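Local coordinates for protein glutathione S-transferase (PDB 6M1T) that is a beta-class glutathione S-transferase that binds glutathione and probably transfers it to electrophilic substrates in detoxification, at residues A[12-17]-A[68-73]; A[135-140]-A[175-180]. One frame throughout, in Å; residues are numbered along the deposited sequence.

Contact 1: residues A[12-17]-A[68-73]; sequences LAPHIA and AILLYI
Pro14 meets two isoleucines through a single carbon: its CB lies 3.6 Å from Ile69 CG2 and 3.6 Å from Ile73 CD1, one turn further along the same helix. The two isoleucines reach it with different branches. In Ile69 the CG2 methyl, turned opposite the backbone N, makes the touch; in Ile73 the longer arm does so, because CG1 lies anti to the carbonyl carbon (chi1 -70°) and carries CD1 to the proline. That leaves Ile73 CG2 to press on Ala17 CB at 3.7 Å. To one side of the isoleucines, Leu70 lays CD2 over the Ala13-Pro14 peptide, 3.7 Å from Pro14 N, and also reaches Ala17 CB at 4.0 Å. The axes of these segments run parallel, 1° apart, at a closest approach of 9.7 Å. Such spacing leaves room for the branched side chains of 68-73 against the small residues of 12-17. Both helices belong to the thioredoxin-like N-terminal domain of glutathione transferases, and no hydrogen bond joins the segments. All six touching residues are buried, and Pro14 also packs on Pro53. The side chain of Ala13 is the looser margin, its CB 4.2 Å from Leu70 CD2. Beyond the contact Leu71 packs on helix 89-108, whereas Tyr72 is partly exposed and meets Tyr92 of the second subunit edge-to-face.

Contact 2: residues A[135-140]-A[175-180]; sequences ALDKEL and YPNLGA. With CYS (cysteine), chain D.
Asp137, on helix 119-139 of the all-helical C-terminal domain, offers its carboxylate to the amide N-H groups at the start of helix 176-186. Its OD1 accepts Leu178 N at 3.1 Å, met nearly along the C-O axis with an N-H...O angle of 150°, and takes a weak, more bent bond from Asn177 N. One oxygen thus serves Leu178 N, and Asn177 N only weakly; the helix dipole probably helps to hold it. The CG of Asp137 stands opposite its backbone N (chi1 -165°), directing the carboxylate across to this turn. Asn177 answers in the other direction: ND2 gives a hydrogen bond to Asp137 O at 3.0 Å, nearly straight at 164°, from above the carbonyl plane. The carboxylate and amide planes are almost parallel, yet the N-H of ND2 points poorly at OD2, and no bond forms there. An alanine in place of Asp137 would probably leave the backbone N-H groups of Leu178 and, less so, Asn177 without this acceptor and weaken the hold between the helices. Beside the polar link, Leu178 CD2 rests 3.8 Å from Leu140 CD1. On the side of the bound cysteine, Leu178 O lies 3.5 Å from the ligand SG.

In the fold
Contact 1 comes first along the chain and is complete before contact 2 opens; their centres are 23 Å apart and their nearest atoms about 14 Å, so they do not touch. They share no helix. Contact 1 pairs helices 12-21 and 66-75 of the thioredoxin-like domain, which also carries the mixed sheet, whereas contact 2 joins helices 119-139 and 176-186 of the C-terminal domain. Helix 153-162 bridges the separation: Tyr157, a glutathione-pocket residue, touches Leu70 of contact 1, while Leu158 and Leu162 pack on contact 2. One helix therefore links the domain interface near glutathione to helices 119-139 and 176-186, the latter bordering the bound cysteine through Leu178 and Gly179.

Contact 1: residues A[12-17]-A[68-73]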
loop_
_atom_site.group_PDB
_atom_site.type_symbol
_atom_site.label_atom_id
_atom_site.label_comp_id
_atom_site.label_asym_id
_atom_site.label_seq_id
_atom_site.Cartn_x
_atom_site.Cartn_y
_atom_site.Cartn_z
ATOM N N LEU A 12 -1.909 -11.109 11.737
ATOM C CA LEU A 12 -2.513 -10.809 13.072
ATOM C C LEU A 12 -3.496 -9.639 12.948
ATOM O O LEU A 12 -4.475 -9.614 13.677
ATOM C CB LEU A 12 -1.391 -10.570 14.074
ATOM C CG LEU A 12 -1.787 -10.243 15.510
ATOM C CD1 LEU A 12 -2.615 -11.355 16.157
ATOM C CD2 LEU A 12 -0.533 -9.995 16.312
ATOM N N ALA A 13 -3.276 -8.688 12.028
ATOM C CA ALA A 13 -4.108 -7.476 11.955
ATOM C C ALA A 13 -5.556 -7.834 11.610
ATOM O O ALA A 13 -6.475 -7.536 12.404
ATOM C CB ALA A 13 -3.524 -6.448 11.017
ATOM N N PRO A 14 -5.819 -8.532 10.483
ATOM C CA PRO A 14 -7.175 -8.967 10.192
ATOM C C PRO A 14 -7.706 -9.971 11.232
ATOM O O PRO A 14 -8.936 -9.988 11.455
ATOM C CB PRO A 14 -7.127 -9.507 8.747
ATOM C CG PRO A 14 -5.677 -9.738 8.505
ATOM C CD PRO A 14 -4.903 -8.743 9.358
ATOM N N HIS A 15 -6.835 -10.775 11.845
ATOM C CA HIS A 15 -7.246 -11.668 12.974
ATOM C C HIS A 15 -7.907 -10.814 14.071
ATOM O O HIS A 15 -9.050 -11.134 14.502
ATOM C CB HIS A 15 -6.036 -12.459 13.500
ATOM C CG HIS A 15 -6.378 -13.596 14.406
ATOM N ND1 HIS A 15 -5.416 -14.475 14.884
ATOM C CD2 HIS A 15 -7.562 -14.043 14.860
ATOM C CE1 HIS A 15 -6.001 -15.367 15.685
ATOM N NE2 HIS A 15 -7.326 -15.152 15.644
ATOM N N ILE A 16 -7.220 -9.792 14.543
ATOM C CA ILE A 16 -7.771 -8.864 15.582
ATOM C C ILE A 16 -9.083 -8.221 15.073
ATOM O O ILE A 16 -10.056 -8.166 15.822
ATOM C CB ILE A 16 -6.720 -7.830 15.993
ATOM C CG1 ILE A 16 -5.594 -8.505 16.767
ATOM C CG2 ILE A 16 -7.369 -6.685 16.773
ATOM C CD1 ILE A 16 -4.322 -7.714 16.895
ATOM N N ALA A 17 -9.115 -7.740 13.834
ATOM C CA ALA A 17 -10.269 -7.026 13.238
ATOM C C ALA A 17 -11.523 -7.911 13.231
ATOM O O ALA A 17 -12.623 -7.411 13.513
ATOM C CB ALA A 17 -9.912 -6.518 11.838
ATOM N N ALA A 68 -7.012 -3.966 1.721
ATOM C CA ALA A 68 -8.314 -4.411 1.182
ATOM C C ALA A 68 -9.046 -5.301 2.197
ATOM O O ALA A 68 -10.247 -5.130 2.391
ATOM C CB ALA A 68 -8.100 -5.120 -0.128
ATOM N N ILE A 69 -8.338 -6.241 2.822
ATOM C CA ILE A 69 -8.924 -7.217 3.776
ATOM C C ILE A 69 -9.480 -6.456 4.960
ATOM O O ILE A 69 -10.599 -6.736 5.337
ATOM C CB ILE A 69 -7.886 -8.285 4.180
ATOM C CG1 ILE A 69 -7.591 -9.166 2.965
ATOM C CG2 ILE A 69 -8.379 -9.097 5.372
ATOM C CD1 ILE A 69 -6.415 -10.098 3.100
ATOM N N LEU A 70 -8.693 -5.549 5.504
ATOM C CA LEU A 70 -9.036 -4.801 6.724
ATOM C C LEU A 70 -10.265 -3.933 6.451
ATOM O O LEU A 70 -11.207 -3.941 7.280
ATOM C CB LEU A 70 -7.822 -3.993 7.165
ATOM C CG LEU A 70 -6.704 -4.815 7.850
ATOM C CD1 LEU A 70 -5.480 -3.944 8.026
ATOM C CD2 LEU A 70 -7.181 -5.387 9.179
ATOM N N LEU A 71 -10.289 -3.233 5.325
ATOM C CA LEU A 71 -11.497 -2.428 4.958
ATOM C C LEU A 71 -12.727 -3.325 4.804
ATOM O O LEU A 71 -13.792 -2.942 5.314
ATOM C CB LEU A 71 -11.268 -1.654 3.660
ATOM C CG LEU A 71 -11.131 -0.133 3.719
ATOM C CD1 LEU A 71 -11.630 0.522 5.000
ATOM C CD2 LEU A 71 -9.684 0.251 3.454
ATOM N N TYR A 72 -12.607 -4.449 4.083
ATOM C CA TYR A 72 -13.682 -5.438 3.904
ATOM C C TYR A 72 -14.255 -5.782 5.283
ATOM O O TYR A 72 -15.518 -5.800 5.494
ATOM C CB TYR A 72 -13.201 -6.694 3.165
ATOM C CG TYR A 72 -14.308 -7.689 3.008
ATOM C CD1 TYR A 72 -15.233 -7.578 1.975
ATOM C CD2 TYR A 72 -14.511 -8.675 3.958
ATOM C CE1 TYR A 72 -16.300 -8.456 1.874
ATOM C CE2 TYR A 72 -15.572 -9.550 3.877
ATOM C CZ TYR A 72 -16.450 -9.457 2.818
ATOM O OH TYR A 72 -17.486 -10.328 2.755
ATOM N N ILE A 73 -13.371 -6.216 6.189
ATOM C CA ILE A 73 -13.790 -6.702 7.532
ATOM C C ILE A 73 -14.523 -5.564 8.270
ATOM O O ILE A 73 -15.597 -5.847 8.810
ATOM C CB ILE A 73 -12.589 -7.202 8.356
ATOM C CG1 ILE A 73 -12.053 -8.509 7.753
ATOM C CG2 ILE A 73 -12.955 -7.328 9.832
ATOM C CD1 ILE A 73 -10.619 -8.805 8.118
#

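Contact 2: residues A[135-140]-A[175-180]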
loop_
_atom_site.group_PDB
_atom_site.type_symbol
_atom_site.label_atom_id
_atom_site.label_comp_id
_atom_site.label_asym_id
_atom_site.label_seq_id
_atom_site.Cartn_x
_atom_site.Cartn_y
_atom_site.Cartn_z
ATOM N N ALA A 135 8.834 9.379 13.903
ATOM C CA ALA A 135 7.730 10.182 13.333
ATOM C C ALA A 135 6.384 9.679 13.857
ATOM O O ALA A 135 5.473 10.504 14.088
ATOM C CB ALA A 135 7.752 10.158 11.829
ATOM N N LEU A 136 6.214 8.360 13.933
ATOM C CA LEU A 136 4.974 7.773 14.493
ATOM C C LEU A 136 4.857 8.197 15.966
ATOM O O LEU A 136 3.717 8.548 16.354
ATOM C CB LEU A 136 5.014 6.256 14.323
ATOM C CG LEU A 136 4.779 5.803 12.878
ATOM C CD1 LEU A 136 5.249 4.369 12.692
ATOM C CD2 LEU A 136 3.329 6.003 12.464
ATOM N N ASP A 137 5.957 8.143 16.725
ATOM C CA ASP A 137 5.987 8.573 18.146
ATOM C C ASP A 137 5.438 10.011 18.309
ATOM O O ASP A 137 4.550 10.188 19.157
ATOM C CB ASP A 137 7.369 8.403 18.778
ATOM C CG ASP A 137 7.283 8.503 20.288
ATOM O OD1 ASP A 137 6.681 7.591 20.895
ATOM O OD2 ASP A 137 7.772 9.492 20.836
ATOM N N LYS A 138 5.897 10.994 17.528
ATOM C CA LYS A 138 5.444 12.411 17.625
ATOM C C LYS A 138 4.017 12.544 17.082
ATOM O O LYS A 138 3.229 13.388 17.601
ATOM C CB LYS A 138 6.378 13.361 16.859
ATOM C CG LYS A 138 6.218 14.829 17.245
ATOM N N GLU A 139 3.666 11.787 16.036
ATOM C CA GLU A 139 2.289 11.866 15.484
ATOM C C GLU A 139 1.286 11.501 16.582
ATOM O O GLU A 139 0.205 12.126 16.611
ATOM C CB GLU A 139 2.101 10.950 14.275
ATOM C CG GLU A 139 0.911 11.340 13.415
ATOM C CD GLU A 139 0.703 10.394 12.246
ATOM O OE1 GLU A 139 1.720 9.850 11.754
ATOM O OE2 GLU A 139 -0.461 10.192 11.848
ATOM N N LEU A 140 1.601 10.473 17.383
ATOM C CA LEU A 140 0.674 9.856 18.376
ATOM C C LEU A 140 0.879 10.498 19.759
ATOM O O LEU A 140 0.168 10.098 20.694
ATOM C CB LEU A 140 0.860 8.328 18.407
ATOM C CG LEU A 140 0.210 7.608 17.219
ATOM C CD1 LEU A 140 0.691 6.173 17.090
ATOM C CD2 LEU A 140 -1.311 7.656 17.326
ATOM N N TYR A 175 10.476 5.347 22.363
ATOM C CA TYR A 175 9.220 5.817 21.711
ATOM C C TYR A 175 8.065 5.692 22.698
ATOM O O TYR A 175 7.171 4.870 22.520
ATOM C CB TYR A 175 9.016 5.053 20.392
ATOM C CG TYR A 175 10.279 4.948 19.569
ATOM C CD1 TYR A 175 10.780 6.059 18.903
ATOM C CD2 TYR A 175 11.012 3.771 19.505
ATOM C CE1 TYR A 175 11.944 5.995 18.152
ATOM C CE2 TYR A 175 12.197 3.700 18.782
ATOM C CZ TYR A 175 12.671 4.818 18.116
ATOM O OH TYR A 175 13.821 4.786 17.367
ATOM N N PRO A 176 8.008 6.513 23.778
ATOM C CA PRO A 176 7.104 6.214 24.884
ATOM C C PRO A 176 5.642 6.483 24.513
ATOM O O PRO A 176 4.810 5.913 25.133
ATOM C CB PRO A 176 7.609 7.174 25.993
ATOM C CG PRO A 176 8.106 8.367 25.230
ATOM C CD PRO A 176 8.756 7.766 23.988
ATOM N N ASN A 177 5.359 7.325 23.522
ATOM C CA ASN A 177 3.979 7.539 23.022
ATOM C C ASN A 177 3.529 6.250 22.298
ATOM O O ASN A 177 2.370 5.867 22.473
ATOM C CB ASN A 177 3.848 8.788 22.143
ATOM C CG ASN A 177 4.475 9.999 22.811
ATOM O OD1 ASN A 177 4.464 10.083 24.045
ATOM N ND2 ASN A 177 5.040 10.904 22.020
ATOM N N LEU A 178 4.436 5.578 21.590
ATOM C CA LEU A 178 4.129 4.268 20.936
ATOM C C LEU A 178 3.873 3.225 22.022
ATOM O O LEU A 178 2.809 2.631 21.951
ATOM C CB LEU A 178 5.268 3.866 19.998
ATOM C CG LEU A 178 5.492 4.817 18.823
ATOM C CD1 LEU A 178 6.493 4.232 17.862
ATOM C CD2 LEU A 178 4.207 5.137 18.081
ATOM N N GLY A 179 4.756 3.133 23.042
ATOM C CA GLY A 179 4.589 2.312 24.260
ATOM C C GLY A 179 3.191 2.419 24.850
ATOM O O GLY A 179 2.520 1.381 25.021
ATOM N N ALA A 180 2.740 3.624 25.177
ATOM C CA ALA A 180 1.415 3.850 25.807
ATOM C C ALA A 180 0.293 3.414 24.855
ATOM O O ALA A 180 -0.736 2.871 25.304
ATOM C CB ALA A 180 1.280 5.309 26.165
HETATM N N CYS D . 6.082 -3.618 23.202
HETATM C CA CYS D . 5.575 -2.226 22.989
HETATM C C CYS D . 4.547 -1.872 24.075
HETATM O O CYS D . 3.703 -2.752 24.387
HETATM C CB CYS D . 4.997 -2.089 21.583
HETATM S SG CYS D . 4.416 -0.423 21.145
#